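Local coordinates for probable adhesion protein (Pseudomonas aeruginosa PAO1, PDB 6R3Z) that binds a divalent metal ion as the solute-binding component of a transport system, probably delivering ferrous iron or a similar metal for uptake, at residues K5-G10 / R128-L133; E29-I34 / G54-V59; R72-A75 / G81-V84; L114-S119 / R267-V272. All coordinates share one frame; numbering follows the deposited sequence.

Contact 1: K5-G10 / R128-L133; sequences KRLRIG and RELGKL. With EDO (1,2-ethanediol), chain C.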
loop_
_atom_site.group_PDB
_atom_site.type_symbol
_atom_site.label_atom_id
_atom_site.label_comp_id
_atom_site.label_asym_id
_atom_site.label_seq_id
_atom_site.Cartn_x
_atom_site.Cartn_y
_atom_site.Cartn_z
ATOM N N LYS A 5 19.207 -23.645 -1.498
ATOM C CA LYS A 5 18.813 -24.277 -0.232
ATOM C C LYS A 5 18.020 -23.271 0.595
ATOM O O LYS A 5 16.857 -23.529 0.903
ATOM C CB LYS A 5 20.038 -24.802 0.550
ATOM C CG LYS A 5 20.599 -26.157 0.077
ATOM C CD LYS A 5 21.273 -26.152 -1.316
ATOM C CE LYS A 5 22.312 -25.072 -1.510
ATOM N NZ LYS A 5 22.627 -24.859 -2.946
ATOM N N ARG A 6 18.633 -22.118 0.933
ATOM C CA ARG A 6 17.942 -21.040 1.651
ATOM C C ARG A 6 17.258 -20.247 0.540
ATOM O O ARG A 6 17.944 -19.793 -0.388
ATOM C CB ARG A 6 18.946 -20.170 2.428
ATOM C CG ARG A 6 18.329 -19.070 3.282
ATOM C CD ARG A 6 19.335 -18.417 4.221
ATOM N NE ARG A 6 19.093 -18.775 5.624
ATOM C CZ ARG A 6 19.863 -19.588 6.345
ATOM N NH1 ARG A 6 19.557 -19.857 7.606
ATOM N NH2 ARG A 6 20.952 -20.129 5.811
ATOM N N LEU A 7 15.912 -20.166 0.582
ATOM C CA LEU A 7 15.125 -19.481 -0.458
ATOM C C LEU A 7 15.544 -18.033 -0.684
ATOM O O LEU A 7 15.781 -17.300 0.271
ATOM C CB LEU A 7 13.628 -19.444 -0.101
ATOM C CG LEU A 7 12.724 -20.648 -0.333
ATOM C CD1 LEU A 7 11.281 -20.260 0.018
ATOM C CD2 LEU A 7 12.725 -21.093 -1.782
ATOM N N ARG A 8 15.565 -17.604 -1.946
ATOM C CA ARG A 8 15.814 -16.208 -2.299
ATOM C C ARG A 8 14.486 -15.723 -2.879
ATOM O O ARG A 8 14.060 -16.194 -3.938
ATOM C CB ARG A 8 16.986 -16.088 -3.299
ATOM C CG ARG A 8 18.333 -16.236 -2.581
ATOM C CD ARG A 8 19.581 -16.082 -3.456
ATOM N NE ARG A 8 19.575 -14.870 -4.288
ATOM C CZ ARG A 8 19.942 -13.657 -3.876
ATOM N NH1 ARG A 8 19.919 -12.630 -4.717
ATOM N NH2 ARG A 8 20.333 -13.464 -2.623
ATOM N N ILE A 9 13.803 -14.848 -2.138
ATOM C CA ILE A 9 12.454 -14.340 -2.448
ATOM C C ILE A 9 12.466 -12.884 -2.928
ATOM O O ILE A 9 12.819 -11.976 -2.171
ATOM C CB ILE A 9 11.566 -14.454 -1.176
ATOM C CG1 ILE A 9 11.611 -15.857 -0.557
ATOM C CG2 ILE A 9 10.110 -13.991 -1.459
ATOM C CD1 ILE A 9 11.213 -15.821 0.970
ATOM N N GLY A 10 11.968 -12.664 -4.129
ATOM C CA GLY A 10 11.856 -11.319 -4.658
ATOM C C GLY A 10 10.572 -10.655 -4.212
ATOM O O GLY A 10 9.549 -11.320 -4.040
ATOM N N ARG A 128 1.645 -19.406 3.519
ATOM C CA ARG A 128 1.176 -20.716 3.072
ATOM C C ARG A 128 1.949 -21.134 1.809
ATOM O O ARG A 128 2.422 -22.271 1.727
ATOM C CB ARG A 128 -0.331 -20.664 2.767
ATOM C CG ARG A 128 -0.879 -21.990 2.204
ATOM C CD ARG A 128 -2.381 -21.976 2.075
ATOM N NE ARG A 128 -3.016 -21.962 3.396
ATOM C CZ ARG A 128 -4.300 -22.226 3.617
ATOM N NH1 ARG A 128 -5.102 -22.554 2.610
ATOM N NH2 ARG A 128 -4.788 -22.182 4.851
ATOM N N GLU A 129 2.071 -20.211 0.845
ATOM C CA GLU A 129 2.741 -20.483 -0.427
ATOM C C GLU A 129 4.254 -20.685 -0.269
ATOM O O GLU A 129 4.810 -21.589 -0.895
ATOM C CB GLU A 129 2.401 -19.416 -1.478
ATOM C CG GLU A 129 0.951 -19.469 -1.943
ATOM C CD GLU A 129 0.495 -20.853 -2.384
ATOM O OE1 GLU A 129 1.124 -21.429 -3.301
ATOM O OE2 GLU A 129 -0.469 -21.378 -1.786
ATOM N N LEU A 130 4.909 -19.875 0.591
ATOM C CA LEU A 130 6.334 -20.036 0.857
ATOM C C LEU A 130 6.575 -21.398 1.530
ATOM O O LEU A 130 7.546 -22.076 1.203
ATOM C CB LEU A 130 6.890 -18.905 1.727
ATOM C CG LEU A 130 7.043 -17.561 1.037
ATOM C CD1 LEU A 130 7.410 -16.482 2.048
ATOM C CD2 LEU A 130 8.106 -17.626 -0.099
ATOM N N GLY A 131 5.666 -21.787 2.427
ATOM C CA GLY A 131 5.720 -23.076 3.109
ATOM C C GLY A 131 5.682 -24.259 2.160
ATOM O O GLY A 131 6.356 -25.271 2.401
ATOM N N LYS A 132 4.889 -24.150 1.074
ATOM C CA LYS A 132 4.790 -25.204 0.057
ATOM C C LYS A 132 6.103 -25.329 -0.744
ATOM O O LYS A 132 6.507 -26.437 -1.107
ATOM C CB LYS A 132 3.609 -24.966 -0.883
ATOM C CG LYS A 132 2.244 -25.145 -0.235
ATOM C CD LYS A 132 1.160 -24.718 -1.206
ATOM C CE LYS A 132 -0.223 -24.802 -0.617
ATOM N NZ LYS A 132 -1.237 -24.233 -1.546
ATOM N N LEU A 133 6.785 -24.196 -0.968
ATOM C CA LEU A 133 8.064 -24.151 -1.677
ATOM C C LEU A 133 9.217 -24.608 -0.796
ATOM O O LEU A 133 10.212 -25.107 -1.317
ATOM C CB LEU A 133 8.342 -22.726 -2.202
ATOM C CG LEU A 133 7.346 -22.177 -3.246
ATOM C CD1 LEU A 133 7.556 -20.700 -3.447
ATOM C CD2 LEU A 133 7.500 -22.882 -4.606
HETATM C C1 EDO C . 3.944 -20.528 -6.823
HETATM O O1 EDO C . 4.658 -20.996 -5.689
HETATM C C2 EDO C . 2.415 -20.550 -6.554
HETATM O O2 EDO C . 2.091 -19.758 -5.412
#
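Leu130 of helix 116-133 meets Ile9 of strand 8-11 tip to tip, and Leu7, two residues earlier, joins it. The contact is wholly apolar, and no hydrogen bond crosses it. Leu130 can be followed outward from the helix. Its CB points toward 5-10 but stops short of it. CG stands anti to the carbonyl carbon (chi1 -73°), which carries the fork of the side chain on toward the strand. At the fork CD1 lies 4.0 Å from Ile9 CD1. CD2 does more. It sits 3.7 Å from Ile9 CD1 and 4.0 Å from Ile9 CG1, the two carbons of its longer arm. The same CD2 is 4.1 Å from Leu7 CD1, so one methyl touches both Leu7 and Ile9. Leu7 comes at a slant to Leu130 instead of end-on. Its CD1 also reaches Leu133 CB at 4.4 Å, one helical turn further on.

Glu129 and Lys132 point elsewhere on the helix and pair with each other. Lys132 NZ forms a salt bridge with Glu129 OE2 at 3.0 Å, on the syn side of the carboxylate. Glu129 OE1 accepts a bond of 2.9 Å from O2 of an ethanediol, probably from the crystallisation liquor.

This joins the end of helix 116-133 to strand 8-11, an inner strand of the parallel sheet. Leu130 and Leu133 also rest on Val58 of strand 58-61, and Leu130 touches Ile85 of strand 84-86. Helix 14-24 closes in beside them, with Val24 against both Ile9 and Leu130.

Contact 2: E29-I34 / G54-V59; sequences EVVPLI and GTLDVV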
loop_
_atom_site.group_PDB
_atom_site.type_symbol
_atom_site.label_atom_id
_atom_site.label_comp_id
_atom_site.label_asym_id
_atom_site.label_seq_id
_atom_site.Cartn_x
_atom_site.Cartn_y
_atom_site.Cartn_z
ATOM N N GLU A 29 16.152 -15.312 2.352
ATOM C CA GLU A 29 16.644 -13.983 1.972
ATOM C C GLU A 29 15.510 -13.227 1.232
ATOM O O GLU A 29 14.819 -13.811 0.378
ATOM C CB GLU A 29 17.875 -14.082 1.050
ATOM C CG GLU A 29 19.142 -14.617 1.698
ATOM C CD GLU A 29 20.308 -14.547 0.732
ATOM O OE1 GLU A 29 20.447 -15.477 -0.093
ATOM O OE2 GLU A 29 21.053 -13.542 0.765
ATOM N N VAL A 30 15.328 -11.933 1.547
ATOM C CA VAL A 30 14.282 -11.108 0.917
ATOM C C VAL A 30 15.003 -10.120 0.005
ATOM O O VAL A 30 15.840 -9.345 0.480
ATOM C CB VAL A 30 13.389 -10.385 1.964
ATOM C CG1 VAL A 30 12.198 -9.698 1.288
ATOM C CG2 VAL A 30 12.916 -11.348 3.058
ATOM N N VAL A 31 14.694 -10.160 -1.306
ATOM C CA VAL A 31 15.414 -9.378 -2.309
ATOM C C VAL A 31 14.498 -8.398 -3.037
ATOM O O VAL A 31 13.690 -8.838 -3.848
ATOM C CB VAL A 31 16.190 -10.296 -3.316
ATOM C CG1 VAL A 31 17.077 -9.472 -4.253
ATOM C CG2 VAL A 31 17.005 -11.383 -2.609
ATOM N N PRO A 32 14.645 -7.066 -2.842
ATOM C CA PRO A 32 13.813 -6.118 -3.605
ATOM C C PRO A 32 14.189 -6.159 -5.083
ATOM O O PRO A 32 15.380 -6.252 -5.422
ATOM C CB PRO A 32 14.165 -4.755 -2.995
ATOM C CG PRO A 32 14.808 -5.084 -1.670
ATOM C CD PRO A 32 15.555 -6.347 -1.936
ATOM N N LEU A 33 13.168 -6.145 -5.950
ATOM C CA LEU A 33 13.378 -6.181 -7.397
ATOM C C LEU A 33 13.881 -4.854 -7.910
ATOM O O LEU A 33 14.563 -4.808 -8.944
ATOM C CB LEU A 33 12.098 -6.576 -8.123
ATOM C CG LEU A 33 12.055 -8.014 -8.661
ATOM C CD1 LEU A 33 12.079 -9.043 -7.515
ATOM C CD2 LEU A 33 10.790 -8.234 -9.495
ATOM N N ILE A 34 13.494 -3.770 -7.234
ATOM C CA ILE A 34 13.902 -2.417 -7.648
ATOM C C ILE A 34 14.568 -1.682 -6.468
ATOM O O ILE A 34 14.200 -1.941 -5.315
ATOM C CB ILE A 34 12.751 -1.614 -8.338
ATOM C CG1 ILE A 34 11.704 -1.061 -7.344
ATOM C CG2 ILE A 34 12.084 -2.447 -9.443
ATOM C CD1 ILE A 34 10.568 -0.153 -7.995
ATOM N N GLY A 54 17.357 -13.680 -12.083
ATOM C CA GLY A 54 18.061 -14.936 -12.340
ATOM C C GLY A 54 18.649 -15.621 -11.114
ATOM O O GLY A 54 18.915 -16.820 -11.165
ATOM N N THR A 55 18.820 -14.882 -9.986
ATOM C CA THR A 55 19.374 -15.425 -8.737
ATOM C C THR A 55 18.265 -15.789 -7.706
ATOM O O THR A 55 18.576 -16.260 -6.605
ATOM C CB THR A 55 20.429 -14.456 -8.134
ATOM O OG1 THR A 55 19.773 -13.340 -7.523
ATOM C CG2 THR A 55 21.465 -13.965 -9.168
ATOM N N LEU A 56 16.991 -15.574 -8.066
ATOM C CA LEU A 56 15.845 -15.815 -7.176
ATOM C C LEU A 56 15.177 -17.165 -7.362
ATOM O O LEU A 56 15.319 -17.784 -8.415
ATOM C CB LEU A 56 14.792 -14.690 -7.323
ATOM C CG LEU A 56 15.275 -13.239 -7.245
ATOM C CD1 LEU A 56 14.131 -12.280 -7.470
ATOM C CD2 LEU A 56 15.938 -12.953 -5.933
ATOM N N ASP A 57 14.422 -17.610 -6.329
ATOM C CA ASP A 57 13.668 -18.859 -6.349
ATOM C C ASP A 57 12.177 -18.633 -6.537
ATOM O O ASP A 57 11.461 -19.566 -6.907
ATOM C CB ASP A 57 13.884 -19.636 -5.041
ATOM C CG ASP A 57 15.338 -19.972 -4.847
ATOM O OD1 ASP A 57 15.910 -20.670 -5.721
ATOM O OD2 ASP A 57 15.921 -19.490 -3.866
ATOM N N VAL A 58 11.697 -17.435 -6.177
ATOM C CA VAL A 58 10.279 -17.064 -6.209
ATOM C C VAL A 58 10.136 -15.555 -6.139
ATOM O O VAL A 58 10.977 -14.887 -5.515
ATOM C CB VAL A 58 9.458 -17.776 -5.075
ATOM C CG1 VAL A 58 9.980 -17.424 -3.671
ATOM C CG2 VAL A 58 7.951 -17.496 -5.184
ATOM N N VAL A 59 9.072 -15.015 -6.767
ATOM C CA VAL A 59 8.766 -13.586 -6.671
ATOM C C VAL A 59 7.348 -13.436 -6.093
ATOM O O VAL A 59 6.412 -14.033 -6.617
ATOM C CB VAL A 59 8.902 -12.802 -8.021
ATOM C CG1 VAL A 59 8.575 -11.321 -7.831
ATOM C CG2 VAL A 59 10.298 -12.961 -8.639
#
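Leu56 pushes its forked end between Val31 and Leu33, on one face of the four-stranded parallel sheet of an alpha/beta domain. Strands 29-32 and 58-61 are not neighbours in that sheet. Strand 8-11 runs between them, so the two segments meet through side chains across one face of it, without a hydrogen bond.

The two methyls of Leu56 fill different places. CD2 sits over the whole branch of Val31, 3.7 Å from Val31 CB with both methyls close by. CD1 turns to Leu33 and meets Leu33 CD1 at 3.8 Å. Leu33 in turn spreads its fork against Val59, and Val59 CG1 fits against both of its methyls. The torsion of Leu33 is unusual: chi1 is -105°, well off a staggered value. Its side chain slants across both partners.

Helix 68-76 lies over this layer, with Ala70 and Met73 on Leu33 and Ile74 on Val59. Ile82, from the loop that follows this helix, touches Leu56. Between Leu33 and Val59 the nearest approach is 4.1 Å, from Leu33 CD2 to Val59 CG1.

Contact 3: R72-A75 / G81-V84; sequences RMIA and GIPV
Ile74 and Ile82 lie across each other at about a right angle, and they touch through their branch methyls. Ile74 CG2 meets Ile82 CG2 at 3.7 Å. The long arm of Ile74 goes elsewhere. Its CG1 is anti to the carbonyl carbon (chi1 -70°), and the arm ends at CD1, 3.9 Å from Val84 CG2. One isoleucine therefore serves two partners, the short branch for Ile82 and the long one for Val84. Ile82 is turned differently. Its CG1 is anti to the backbone N (chi1 -164°), which carries its own long arm off from Ile74 and presents CG2 instead. Val84 meets the Ile74 arm at a slant, through CG2 alone.

The segments are part of helix 68-76 and the loop that leads into strand 84-86, in the alpha/beta domain. Helix 68-76 lies on the parallel sheet, and the chain then turns back through 81-83 to enter edge strand 84-86. Ile74 is the single residue of 72-75 that bears on this returning chain. Pro83 O accepts a backbone hydrogen bond from Val59 N. The side chain of Val59 touches Ile82, and Leu61 touches Val84. Ile53 of helix 47-53 adds a further contact to Ile74.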
loop_
_atom_site.group_PDB
_atom_site.type_symbol
_atom_site.label_atom_id
_atom_site.label_comp_id
_atom_site.label_asym_id
_atom_site.label_seq_id
_atom_site.Cartn_x
_atom_site.Cartn_y
_atom_site.Cartn_z
ATOM N N ARG A 72 6.778 -7.790 -16.375
ATOM C CA ARG A 72 7.565 -7.482 -17.573
ATOM C C ARG A 72 9.042 -7.832 -17.322
ATOM O O ARG A 72 9.687 -8.447 -18.179
ATOM C CB ARG A 72 7.398 -6.007 -17.985
ATOM C CG ARG A 72 6.000 -5.668 -18.507
ATOM C CD ARG A 72 5.922 -4.250 -19.069
ATOM N NE ARG A 72 5.696 -3.240 -18.026
ATOM C CZ ARG A 72 4.498 -2.842 -17.599
ATOM N NH1 ARG A 72 4.399 -1.919 -16.651
ATOM N NH2 ARG A 72 3.390 -3.371 -18.110
ATOM N N MET A 73 9.554 -7.495 -16.119
ATOM C CA MET A 73 10.931 -7.806 -15.726
ATOM C C MET A 73 11.160 -9.319 -15.740
ATOM O O MET A 73 12.188 -9.763 -16.253
ATOM C CB MET A 73 11.253 -7.242 -14.330
ATOM C CG MET A 73 11.352 -5.731 -14.267
ATOM S SD MET A 73 11.429 -5.184 -12.536
ATOM C CE MET A 73 13.079 -5.761 -12.056
ATOM N N ILE A 74 10.201 -10.112 -15.173
ATOM C CA ILE A 74 10.290 -11.584 -15.135
ATOM C C ILE A 74 10.323 -12.159 -16.572
ATOM O O ILE A 74 11.136 -13.046 -16.868
ATOM C CB ILE A 74 9.138 -12.183 -14.277
ATOM C CG1 ILE A 74 9.374 -11.841 -12.779
ATOM C CG2 ILE A 74 8.994 -13.715 -14.492
ATOM C CD1 ILE A 74 8.145 -12.011 -11.861
ATOM N N ALA A 75 9.451 -11.628 -17.454
ATOM C CA ALA A 75 9.351 -12.063 -18.854
ATOM C C ALA A 75 10.662 -11.845 -19.630
ATOM O O ALA A 75 10.996 -12.648 -20.512
ATOM C CB ALA A 75 8.200 -11.326 -19.538
ATOM N N GLY A 81 9.924 -18.458 -16.199
ATOM C CA GLY A 81 9.027 -19.426 -15.576
ATOM C C GLY A 81 9.185 -19.520 -14.068
ATOM O O GLY A 81 8.698 -20.476 -13.455
ATOM N N ILE A 82 9.861 -18.526 -13.454
ATOM C CA ILE A 82 10.085 -18.481 -12.010
ATOM C C ILE A 82 8.736 -18.563 -11.246
ATOM O O ILE A 82 7.775 -17.900 -11.647
ATOM C CB ILE A 82 10.924 -17.211 -11.595
ATOM C CG1 ILE A 82 11.510 -17.348 -10.167
ATOM C CG2 ILE A 82 10.122 -15.897 -11.743
ATOM C CD1 ILE A 82 12.499 -16.267 -9.770
ATOM N N PRO A 83 8.640 -19.350 -10.145
ATOM C CA PRO A 83 7.387 -19.356 -9.373
ATOM C C PRO A 83 6.997 -17.943 -8.902
ATOM O O PRO A 83 7.848 -17.117 -8.548
ATOM C CB PRO A 83 7.707 -20.277 -8.189
ATOM C CG PRO A 83 8.795 -21.184 -8.704
ATOM C CD PRO A 83 9.640 -20.261 -9.547
ATOM N N VAL A 84 5.696 -17.661 -8.946
ATOM C CA VAL A 84 5.172 -16.365 -8.565
ATOM C C VAL A 84 4.066 -16.562 -7.538
ATOM O O VAL A 84 3.173 -17.406 -7.721
ATOM C CB VAL A 84 4.704 -15.597 -9.831
ATOM C CG1 VAL A 84 3.591 -14.606 -9.527
ATOM C CG2 VAL A 84 5.882 -14.923 -10.544
#

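Contact 4: L114-S119 / R267-V272; sequences LSISAS and RNLDTV. With EDO (1,2-ethanediol), chain H.
Leu114 sets a methyl near the amide of a buried asparagine: Leu114 CD2 lies 4.4 Å from Asn268 ND2. The polar end of Asn268 is engaged elsewhere, for ND2 donates to Ser249 O. This is helix-helix packing in a solute-binding protein of family 9. It joins the residues leading into helix 116-133, and its first turn, to the middle of helix 260-277. Helix 260-277 lies against the second four-stranded parallel sheet, at strand 244-248, while the far end of helix 116-133 reaches the first. The contact lies close to the bound nickel ion, for Leu114 packs near His111 and His250, two of its six histidine ligands.

Ile116 CG1 meets Leu269 CD1 at 4.1 Å, with the side chains slanting past each other. The CB of Ile116 points to the side, but its chi1 of -67° sets CG1, the first carbon of the longer arm, against Leu269. Leu155 of helix 138-160 touches both residues, and Phe187 touches Leu269.

Ser115 is the N-cap of helix 116-133. Ser115 OG accepts from Ala118 N at 3.0 Å, in a nearly straight bond of 171°. Glu186 takes the backbone N-H groups of Ile116 and Ser117. Its negative charge would probably suit the positive end of the helix dipole. Asp270 holds an ethanediol, probably from the crystallisation liquor, by both carboxylate oxygens.

Ser115 O is gripped twice, by Ser119 N and by Ser119 OG. The two donors reach it from opposite faces of its plane, and the OG bond is 2.8 Å long.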
loop_
_atom_site.group_PDB
_atom_site.type_symbol
_atom_site.label_atom_id
_atom_site.label_comp_id
_atom_site.label_asym_id
_atom_site.label_seq_id
_atom_site.Cartn_x
_atom_site.Cartn_y
_atom_site.Cartn_z
ATOM N N LEU A 114 -2.691 -1.174 1.760
ATOM C CA LEU A 114 -3.002 -0.096 2.701
ATOM C C LEU A 114 -4.316 -0.384 3.439
ATOM O O LEU A 114 -5.224 0.427 3.455
ATOM C CB LEU A 114 -2.953 1.298 2.052
ATOM C CG LEU A 114 -1.600 1.677 1.422
ATOM C CD1 LEU A 114 -1.721 2.903 0.543
ATOM C CD2 LEU A 114 -0.520 1.858 2.467
ATOM N N SER A 115 -4.421 -1.583 3.986
ATOM C CA SER A 115 -5.565 -2.072 4.753
ATOM C C SER A 115 -4.994 -3.074 5.725
ATOM O O SER A 115 -4.197 -3.926 5.316
ATOM C CB SER A 115 -6.563 -2.789 3.851
ATOM O OG SER A 115 -7.426 -3.650 4.591
ATOM N N ILE A 116 -5.410 -3.001 6.995
ATOM C CA ILE A 116 -4.923 -3.954 7.990
ATOM C C ILE A 116 -5.496 -5.345 7.681
ATOM O O ILE A 116 -4.743 -6.324 7.680
ATOM C CB ILE A 116 -5.240 -3.466 9.434
ATOM C CG1 ILE A 116 -4.437 -2.168 9.799
ATOM C CG2 ILE A 116 -5.002 -4.597 10.481
ATOM C CD1 ILE A 116 -2.901 -2.290 9.818
ATOM N N SER A 117 -6.832 -5.437 7.455
ATOM C CA SER A 117 -7.484 -6.725 7.164
ATOM C C SER A 117 -6.945 -7.377 5.878
ATOM O O SER A 117 -6.639 -8.569 5.897
ATOM C CB SER A 117 -9.003 -6.572 7.100
ATOM O OG SER A 117 -9.368 -5.646 6.093
ATOM N N ALA A 118 -6.771 -6.595 4.781
ATOM C CA ALA A 118 -6.237 -7.160 3.536
ATOM C C ALA A 118 -4.733 -7.546 3.717
ATOM O O ALA A 118 -4.308 -8.539 3.142
ATOM C CB ALA A 118 -6.406 -6.192 2.365
ATOM N N SER A 119 -3.954 -6.779 4.511
ATOM C CA SER A 119 -2.535 -7.105 4.784
ATOM C C SER A 119 -2.445 -8.460 5.502
ATOM O O SER A 119 -1.617 -9.288 5.136
ATOM C CB SER A 119 -1.871 -6.036 5.646
ATOM O OG SER A 119 -1.591 -4.898 4.851
ATOM N N ARG A 267 1.081 5.460 11.841
ATOM C CA ARG A 267 0.995 6.897 11.577
ATOM C C ARG A 267 -0.191 7.247 10.666
ATOM O O ARG A 267 -0.873 8.248 10.924
ATOM C CB ARG A 267 2.328 7.456 11.064
ATOM C CG ARG A 267 3.375 7.446 12.196
ATOM C CD ARG A 267 4.424 8.527 12.014
ATOM N NE ARG A 267 5.356 8.205 10.937
ATOM C CZ ARG A 267 6.496 7.542 11.108
ATOM N NH1 ARG A 267 6.844 7.102 12.313
ATOM N NH2 ARG A 267 7.294 7.310 10.076
ATOM N N ASN A 268 -0.481 6.388 9.664
ATOM C CA ASN A 268 -1.617 6.570 8.746
ATOM C C ASN A 268 -2.936 6.534 9.538
ATOM O O ASN A 268 -3.741 7.460 9.455
ATOM C CB ASN A 268 -1.619 5.487 7.676
ATOM C CG ASN A 268 -0.724 5.845 6.508
ATOM O OD1 ASN A 268 -0.214 6.969 6.414
ATOM N ND2 ASN A 268 -0.526 4.897 5.601
ATOM N N LEU A 269 -3.128 5.481 10.329
ATOM C CA LEU A 269 -4.327 5.352 11.160
ATOM C C LEU A 269 -4.479 6.503 12.171
ATOM O O LEU A 269 -5.595 6.981 12.383
ATOM C CB LEU A 269 -4.359 3.974 11.842
ATOM C CG LEU A 269 -4.560 2.756 10.902
ATOM C CD1 LEU A 269 -4.525 1.447 11.681
ATOM C CD2 LEU A 269 -5.877 2.830 10.140
ATOM N N ASP A 270 -3.366 6.963 12.771
ATOM C CA ASP A 270 -3.397 8.070 13.741
ATOM C C ASP A 270 -3.847 9.366 13.060
ATOM O O ASP A 270 -4.596 10.131 13.653
ATOM C CB ASP A 270 -2.029 8.280 14.397
ATOM C CG ASP A 270 -1.638 7.209 15.391
ATOM O OD1 ASP A 270 -2.547 6.483 15.876
ATOM O OD2 ASP A 270 -0.427 7.090 15.682
ATOM N N THR A 271 -3.379 9.607 11.806
ATOM C CA THR A 271 -3.740 10.809 11.049
ATOM C C THR A 271 -5.236 10.784 10.693
ATOM O O THR A 271 -5.913 11.797 10.869
ATOM C CB THR A 271 -2.805 10.972 9.837
ATOM O OG1 THR A 271 -1.464 11.195 10.328
ATOM C CG2 THR A 271 -3.234 12.127 8.916
ATOM N N VAL A 272 -5.760 9.614 10.265
ATOM C CA VAL A 272 -7.192 9.484 9.963
ATOM C C VAL A 272 -7.999 9.754 11.246
ATOM O O VAL A 272 -8.974 10.509 11.195
ATOM C CB VAL A 272 -7.552 8.125 9.311
ATOM C CG1 VAL A 272 -9.064 8.006 9.088
ATOM C CG2 VAL A 272 -6.801 7.953 7.981
HETATM C C1 EDO H . -0.376 5.470 19.147
HETATM O O1 EDO H . -0.769 6.745 18.665
HETATM C C2 EDO H . -1.543 4.490 18.941
HETATM O O2 EDO H . -1.934 4.496 17.579
#

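In the fold
Contacts 1, 2 and 3 gather round one parallel sheet. Strand 8-11, used by contact 1, runs between the two strands joined in contact 2, and Ile9 O to Val31 N is a probable hydrogen bond of 2.8 Å. Arg8 N also meets Asp57 OD2 at 2.7 Å. Contacts 2 and 3 touch as well, with Leu56 O packed 3.5 Å from Ile82 CD1. The centres of contacts 1 and 3 are about 15 Å apart, and the two do not touch. Contact 4 stands apart, its centre about 27 Å from that of contact 1, but helix 116-133 serves both. Contact 4 is the one near the metal: the Leu114 side chain is about 7 Å from the nickel ion.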